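Local coordinates for signal peptidase I (Enterococcus faecalis, PDB 4ME8), which probably cleaves hydrophobic N-terminal signal or leader sequences from secreted proteins as a serine-type endopeptidase, at residues 47-58 / 65-75. Numbering follows the deposited sequence.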
ATOM      1  N   ARG A  47      -2.809   4.473  -2.733  1.00 38.71           N
ATOM      2  CA  ARG A  47      -2.872   3.423  -3.734  1.00 38.46           C
ATOM      3  C   ARG A  47      -3.146   2.046  -3.114  1.00 37.61           C
ATOM      4  O   ARG A  47      -2.533   1.652  -2.118  1.00 35.92           O
ATOM      5  CB  ARG A  47      -1.578   3.383  -4.554  1.00 38.51           C
ATOM      6  CG  ARG A  47      -1.776   2.771  -5.929  1.00 38.61           C
ATOM      7  CD  ARG A  47      -0.520   2.830  -6.782  1.00 39.48           C
ATOM      8  NE  ARG A  47      -0.248   4.179  -7.280  1.00 40.97           N
ATOM      9  CZ  ARG A  47      -0.741   4.690  -8.412  1.00 42.12           C
ATOM     10  NH1 ARG A  47      -1.557   3.976  -9.184  1.00 41.58           N
ATOM     11  NH2 ARG A  47      -0.423   5.931  -8.771  1.00 43.62           N
ATOM     12  N   LEU A  48      -4.098   1.338  -3.713  1.00 38.39           N
ATOM     13  CA  LEU A  48      -4.436  -0.009  -3.296  1.00 37.79           C
ATOM     14  C   LEU A  48      -3.312  -0.941  -3.744  1.00 36.49           C
ATOM     15  O   LEU A  48      -2.979  -0.997  -4.928  1.00 35.85           O
ATOM     16  CB  LEU A  48      -5.778  -0.429  -3.910  1.00 38.88           C
ATOM     17  CG  LEU A  48      -6.290  -1.828  -3.549  1.00 39.44           C
ATOM     18  CD1 LEU A  48      -6.159  -2.076  -2.049  1.00 40.18           C
ATOM     19  CD2 LEU A  48      -7.732  -1.978  -3.994  1.00 41.30           C
ATOM     20  N   ILE A  49      -2.712  -1.639  -2.782  1.00 37.23           N
ATOM     21  CA  ILE A  49      -1.551  -2.499  -3.039  1.00 37.30           C
ATOM     22  C   ILE A  49      -1.880  -3.959  -2.705  1.00 37.08           C
ATOM     23  O   ILE A  49      -1.639  -4.863  -3.516  1.00 37.43           O
ATOM     24  CB  ILE A  49      -0.322  -1.991  -2.252  1.00 38.37           C
ATOM     25  CG1 ILE A  49       0.134  -0.630  -2.813  1.00 38.94           C
ATOM     26  CG2 ILE A  49       0.817  -2.993  -2.285  1.00 39.34           C
ATOM     27  CD1 ILE A  49       0.681  -0.655  -4.232  1.00 39.08           C
ATOM     28  N   GLY A  50      -2.457  -4.179  -1.532  1.00 36.55           N
ATOM     29  CA  GLY A  50      -2.830  -5.518  -1.101  1.00 37.48           C
ATOM     30  C   GLY A  50      -4.317  -5.681  -0.863  1.00 37.74           C
ATOM     31  O   GLY A  50      -4.953  -4.825  -0.248  1.00 37.63           O
ATOM     32  N   LEU A  51      -4.840  -6.812  -1.328  1.00 38.30           N
ATOM     33  CA  LEU A  51      -6.263  -7.160  -1.271  1.00 40.08           C
ATOM     34  C   LEU A  51      -6.420  -8.365  -0.336  1.00 42.17           C
ATOM     35  O   LEU A  51      -5.436  -9.055  -0.080  1.00 41.05           O
ATOM     36  CB  LEU A  51      -6.739  -7.540  -2.678  1.00 40.55           C
ATOM     37  CG  LEU A  51      -6.728  -6.431  -3.752  1.00 39.90           C
ATOM     38  CD1 LEU A  51      -6.402  -6.986  -5.128  1.00 40.77           C
ATOM     39  CD2 LEU A  51      -8.074  -5.734  -3.809  1.00 41.10           C
ATOM     40  N   PRO A  52      -7.648  -8.628   0.164  1.00 45.49           N
ATOM     41  CA  PRO A  52      -7.910  -9.727   1.111  1.00 48.71           C
ATOM     42  C   PRO A  52      -7.288 -11.078   0.727  1.00 50.26           C
ATOM     43  O   PRO A  52      -7.437 -11.545  -0.410  1.00 51.24           O
ATOM     44  CB  PRO A  52      -9.435  -9.849   1.097  1.00 52.05           C
ATOM     45  CG  PRO A  52      -9.930  -8.486   0.734  1.00 51.17           C
ATOM     46  CD  PRO A  52      -8.871  -7.849  -0.127  1.00 47.11           C
ATOM     47  N   GLY A  53      -6.597 -11.696   1.676  1.00 51.36           N
ATOM     48  CA  GLY A  53      -6.045 -13.034   1.473  1.00 52.77           C
ATOM     49  C   GLY A  53      -4.593 -13.050   1.043  1.00 49.33           C
ATOM     50  O   GLY A  53      -3.908 -14.059   1.219  1.00 50.43           O
ATOM     51  N   GLU A  54      -4.116 -11.924   0.522  1.00 46.05           N
ATOM     52  CA  GLU A  54      -2.784 -11.838  -0.066  1.00 44.75           C
ATOM     53  C   GLU A  54      -1.669 -11.539   0.945  1.00 44.66           C
ATOM     54  O   GLU A  54      -1.866 -10.814   1.922  1.00 43.78           O
ATOM     55  CB  GLU A  54      -2.776 -10.776  -1.163  1.00 43.46           C
ATOM     56  CG  GLU A  54      -3.642 -11.148  -2.370  1.00 45.42           C
ATOM     57  CD  GLU A  54      -3.875  -9.991  -3.331  1.00 45.66           C
ATOM     58  OE1 GLU A  54      -3.475  -8.849  -3.005  1.00 46.27           O
ATOM     59  OE2 GLU A  54      -4.468 -10.211  -4.415  1.00 47.27           O
ATOM     60  N   THR A  55      -0.492 -12.110   0.691  1.00 44.96           N
ATOM     61  CA  THR A  55       0.728 -11.673   1.366  1.00 46.32           C
ATOM     62  C   THR A  55       1.318 -10.483   0.591  1.00 44.45           C
ATOM     63  O   THR A  55       1.205 -10.417  -0.643  1.00 44.57           O
ATOM     64  CB  THR A  55       1.780 -12.800   1.465  1.00 48.99           C
ATOM     65  OG1 THR A  55       2.284 -13.104   0.160  1.00 49.02           O
ATOM     66  CG2 THR A  55       1.189 -14.064   2.102  1.00 51.14           C
ATOM     67  N   VAL A  56       1.914  -9.539   1.316  1.00 43.88           N
ATOM     68  CA  VAL A  56       2.586  -8.392   0.715  1.00 43.49           C
ATOM     69  C   VAL A  56       4.006  -8.318   1.224  1.00 46.46           C
ATOM     70  O   VAL A  56       4.242  -8.342   2.432  1.00 48.40           O
ATOM     71  CB  VAL A  56       1.883  -7.061   1.049  1.00 42.39           C
ATOM     72  CG1 VAL A  56       2.674  -5.884   0.479  1.00 42.25           C
ATOM     73  CG2 VAL A  56       0.453  -7.070   0.517  1.00 40.23           C
ATOM     74  N   GLU A  57       4.952  -8.238   0.300  1.00 48.16           N
ATOM     75  CA  GLU A  57       6.350  -8.111   0.659  1.00 52.10           C
ATOM     76  C   GLU A  57       7.044  -7.102  -0.249  1.00 52.77           C
ATOM     77  O   GLU A  57       6.783  -7.040  -1.448  1.00 50.90           O
ATOM     78  CB  GLU A  57       7.069  -9.476   0.611  1.00 55.09           C
ATOM     79  CG  GLU A  57       8.583  -9.379   0.812  1.00 60.42           C
ATOM     80  CD  GLU A  57       9.268 -10.696   1.183  1.00 66.25           C
ATOM     81  OE1 GLU A  57       8.728 -11.790   0.909  1.00 66.96           O
ATOM     82  OE2 GLU A  57      10.381 -10.633   1.750  1.00 73.48           O
ATOM     83  N   TYR A  58       7.916  -6.302   0.353  1.00 55.53           N
ATOM     84  CA  TYR A  58       8.906  -5.541  -0.384  1.00 57.69           C
ATOM     85  C   TYR A  58      10.275  -6.080  -0.015  1.00 62.66           C
ATOM     86  O   TYR A  58      10.595  -6.210   1.163  1.00 64.27           O
ATOM     87  CB  TYR A  58       8.819  -4.055  -0.051  1.00 57.42           C
ATOM     88  CG  TYR A  58       7.994  -3.276  -1.034  1.00 54.69           C
ATOM     89  CD1 TYR A  58       6.614  -3.254  -0.937  1.00 51.95           C
ATOM     90  CD2 TYR A  58       8.593  -2.568  -2.072  1.00 56.89           C
ATOM     91  CE1 TYR A  58       5.852  -2.546  -1.838  1.00 50.30           C
ATOM     92  CE2 TYR A  58       7.835  -1.856  -2.978  1.00 54.55           C
ATOM     93  CZ  TYR A  58       6.469  -1.856  -2.857  1.00 51.63           C
ATOM     94  OH  TYR A  58       5.695  -1.149  -3.745  1.00 52.27           O
ATOM     95  N   ILE A  65       3.458  -9.739  -4.242  1.00 41.06           N
ATOM     96  CA  ILE A  65       2.130 -10.111  -3.765  1.00 38.87           C
ATOM     97  C   ILE A  65       1.980 -11.610  -3.956  1.00 40.17           C
ATOM     98  O   ILE A  65       2.044 -12.099  -5.086  1.00 40.99           O
ATOM     99  CB  ILE A  65       1.022  -9.405  -4.564  1.00 36.83           C
ATOM    100  CG1 ILE A  65       1.131  -7.881  -4.438  1.00 35.86           C
ATOM    101  CG2 ILE A  65      -0.358  -9.865  -4.110  1.00 36.46           C
ATOM    102  CD1 ILE A  65       0.643  -7.312  -3.132  1.00 34.73           C
ATOM    103  N   ASN A  66       1.788 -12.341  -2.863  1.00 41.08           N
ATOM    104  CA  ASN A  66       1.760 -13.806  -2.909  1.00 42.64           C
ATOM    105  C   ASN A  66       3.010 -14.325  -3.604  1.00 44.12           C
ATOM    106  O   ASN A  66       2.953 -15.277  -4.380  1.00 45.04           O
ATOM    107  CB  ASN A  66       0.485 -14.328  -3.597  1.00 42.96           C
ATOM    108  CG  ASN A  66      -0.763 -14.141  -2.751  1.00 43.55           C
ATOM    109  OD1 ASN A  66      -0.689 -13.858  -1.561  1.00 45.93           O
ATOM    110  ND2 ASN A  66      -1.920 -14.311  -3.363  1.00 43.98           N
ATOM    111  N   GLY A  67       4.147 -13.694  -3.311  1.00 44.78           N
ATOM    112  CA  GLY A  67       5.434 -14.083  -3.897  1.00 47.25           C
ATOM    113  C   GLY A  67       5.601 -13.745  -5.373  1.00 47.18           C
ATOM    114  O   GLY A  67       6.584 -14.156  -5.990  1.00 49.93           O
ATOM    115  N   VAL A  68       4.655 -12.988  -5.936  1.00 44.38           N
ATOM    116  CA  VAL A  68       4.686 -12.639  -7.351  1.00 44.87           C
ATOM    117  C   VAL A  68       5.179 -11.208  -7.496  1.00 45.45           C
ATOM    118  O   VAL A  68       4.577 -10.268  -6.979  1.00 42.81           O
ATOM    119  CB  VAL A  68       3.295 -12.799  -8.017  1.00 42.89           C
ATOM    120  CG1 VAL A  68       3.325 -12.326  -9.467  1.00 43.35           C
ATOM    121  CG2 VAL A  68       2.834 -14.248  -7.922  1.00 43.68           C
ATOM    122  N   SER A  69       6.287 -11.065  -8.208  1.00 49.71           N
ATOM    123  CA  SER A  69       6.906  -9.781  -8.465  1.00 51.46           C
ATOM    124  C   SER A  69       6.016  -8.928  -9.385  1.00 50.43           C
ATOM    125  O   SER A  69       5.546  -9.405 -10.418  1.00 50.33           O
ATOM    126  CB  SER A  69       8.273 -10.021  -9.119  1.00 56.41           C
ATOM    127  OG  SER A  69       8.974  -8.810  -9.256  1.00 59.75           O
ATOM    128  N   LEU A  70       5.794  -7.672  -9.003  1.00 50.19           N
ATOM    129  CA  LEU A  70       4.965  -6.745  -9.771  1.00 49.35           C
ATOM    130  C   LEU A  70       5.693  -5.429  -9.979  1.00 51.42           C
ATOM    131  O   LEU A  70       6.194  -4.843  -9.023  1.00 51.14           O
ATOM    132  CB  LEU A  70       3.671  -6.466  -9.008  1.00 47.01           C
ATOM    133  CG  LEU A  70       2.698  -7.648  -8.918  1.00 46.88           C
ATOM    134  CD1 LEU A  70       1.534  -7.326  -7.995  1.00 44.00           C
ATOM    135  CD2 LEU A  70       2.205  -8.024 -10.313  1.00 47.71           C
ATOM    136  N   SER A  71       5.736  -4.947 -11.215  1.00 54.50           N
ATOM    137  CA  SER A  71       6.339  -3.643 -11.480  1.00 58.06           C
ATOM    138  C   SER A  71       5.450  -2.488 -11.002  1.00 55.63           C
ATOM    139  O   SER A  71       4.254  -2.659 -10.748  1.00 51.90           O
ATOM    140  CB  SER A  71       6.709  -3.486 -12.960  1.00 63.41           C
ATOM    141  OG  SER A  71       5.787  -4.138 -13.805  1.00 64.94           O
ATOM    142  N   GLU A  72       6.070  -1.321 -10.847  1.00 57.89           N
ATOM    143  CA  GLU A  72       5.387  -0.093 -10.453  1.00 57.01           C
ATOM    144  C   GLU A  72       5.961   1.066 -11.273  1.00 63.19           C
ATOM    145  O   GLU A  72       6.803   1.824 -10.799  1.00 65.84           O
ATOM    146  CB  GLU A  72       5.572   0.161  -8.950  1.00 55.19           C
ATOM    147  CG  GLU A  72       4.878  -0.868  -8.057  1.00 52.26           C
ATOM    148  CD  GLU A  72       5.214  -0.715  -6.583  1.00 50.56           C
ATOM    149  OE1 GLU A  72       6.277  -1.222  -6.162  1.00 51.10           O
ATOM    150  OE2 GLU A  72       4.406  -0.114  -5.832  1.00 48.72           O
ATOM    151  N   ASP A  73       5.502   1.189 -12.514  1.00 67.99           N
ATOM    152  CA  ASP A  73       6.015   2.202 -13.440  1.00 73.13           C
ATOM    153  C   ASP A  73       5.742   3.630 -12.970  1.00 70.81           C
ATOM    154  O   ASP A  73       6.428   4.565 -13.395  1.00 74.50           O
ATOM    155  CB  ASP A  73       5.455   1.976 -14.853  1.00 78.47           C
ATOM    156  CG  ASP A  73       6.227   0.901 -15.633  1.00 86.33           C
ATOM    157  OD1 ASP A  73       7.282   0.432 -15.147  1.00 88.94           O
ATOM    158  OD2 ASP A  73       5.782   0.532 -16.745  1.00 90.07           O
ATOM    159  N   TYR A  74       4.755   3.788 -12.094  1.00 63.98           N
ATOM    160  CA  TYR A  74       4.471   5.076 -11.449  1.00 62.99           C
ATOM    161  C   TYR A  74       5.499   5.507 -10.386  1.00 63.03           C
ATOM    162  O   TYR A  74       5.507   6.669  -9.972  1.00 62.94           O
ATOM    163  CB  TYR A  74       3.073   5.055 -10.813  1.00 59.77           C
ATOM    164  CG  TYR A  74       2.877   3.973  -9.765  1.00 56.91           C
ATOM    165  CD1 TYR A  74       3.241   4.182  -8.432  1.00 55.39           C
ATOM    166  CD2 TYR A  74       2.321   2.740 -10.108  1.00 55.04           C
ATOM    167  CE1 TYR A  74       3.064   3.187  -7.478  1.00 52.34           C
ATOM    168  CE2 TYR A  74       2.134   1.752  -9.161  1.00 51.83           C
ATOM    169  CZ  TYR A  74       2.513   1.972  -7.855  1.00 49.61           C
ATOM    170  OH  TYR A  74       2.319   0.972  -6.934  1.00 46.07           O
ATOM    171  N   LEU A  75       6.338   4.579  -9.927  1.00 62.72           N
ATOM    172  CA  LEU A  75       7.414   4.898  -8.978  1.00 64.33           C
ATOM    173  C   LEU A  75       8.778   5.182  -9.650  1.00 70.24           C
ATOM    174  O   LEU A  75       9.707   5.685  -9.004  1.00 71.71           O
ATOM    175  CB  LEU A  75       7.581   3.760  -7.958  1.00 61.20           C
ATOM    176  CG  LEU A  75       6.438   3.429  -6.988  1.00 55.93           C
ATOM    177  CD1 LEU A  75       6.939   2.459  -5.926  1.00 53.68           C
ATOM    178  CD2 LEU A  75       5.853   4.674  -6.326  1.00 55.97           C
TER
HETATM  179  O   HOH W   1       4.192 -11.605  -0.978  1.00 36.01           O
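Asn66 and Thr55 grip each other twice. The amide N of Thr55 donates to OD1 of Asn66 at 2.9 Å, nearly straight, and the N of Asn66 returns a bond to Thr55 O at 3.0 Å. Asn66 suits the type I' turn from Ile65 to Val68, whose positive phi it tolerates while its short amide stands in for a backbone carbonyl. One water spans Thr55 OG1 and the N of Gly67, so that amide too is satisfied.

Beside this, Ile65 sends CD1 against Val56 CG2 (3.7 Å) and also against Ile49 O, which accepts a hydrogen bond from Arg29. The backbone bond from Glu54 N to Leu51 O closes the type II turn; Glu54 OE1 in addition accepts from the N of Leu51, and OE2 pairs with Arg29.

At the other end Glu72 takes a very short bond from Tyr58 OH to OE1 (2.5 Å) and a weak one from Tyr74 OH to OE2; Arg117 forms a salt bridge to OE2, which probably offsets the charge, and also hydrogen-bonds Tyr58 OH. The Arg47 guanidinium lies flat over the Tyr74 ring, planes 19° apart, a cation-pi stack reached through a bend at chi3 (-74°). Its NH2 forms a salt bridge with Asp115; the Arg47 side chain lies about 5 Å from that of Lys46, a predicted active-site residue.

The contact thus joins two antiparallel sheets: strand 43-50, paired with 109-113, and strand 56-59, which runs between 62-65 and 92-93.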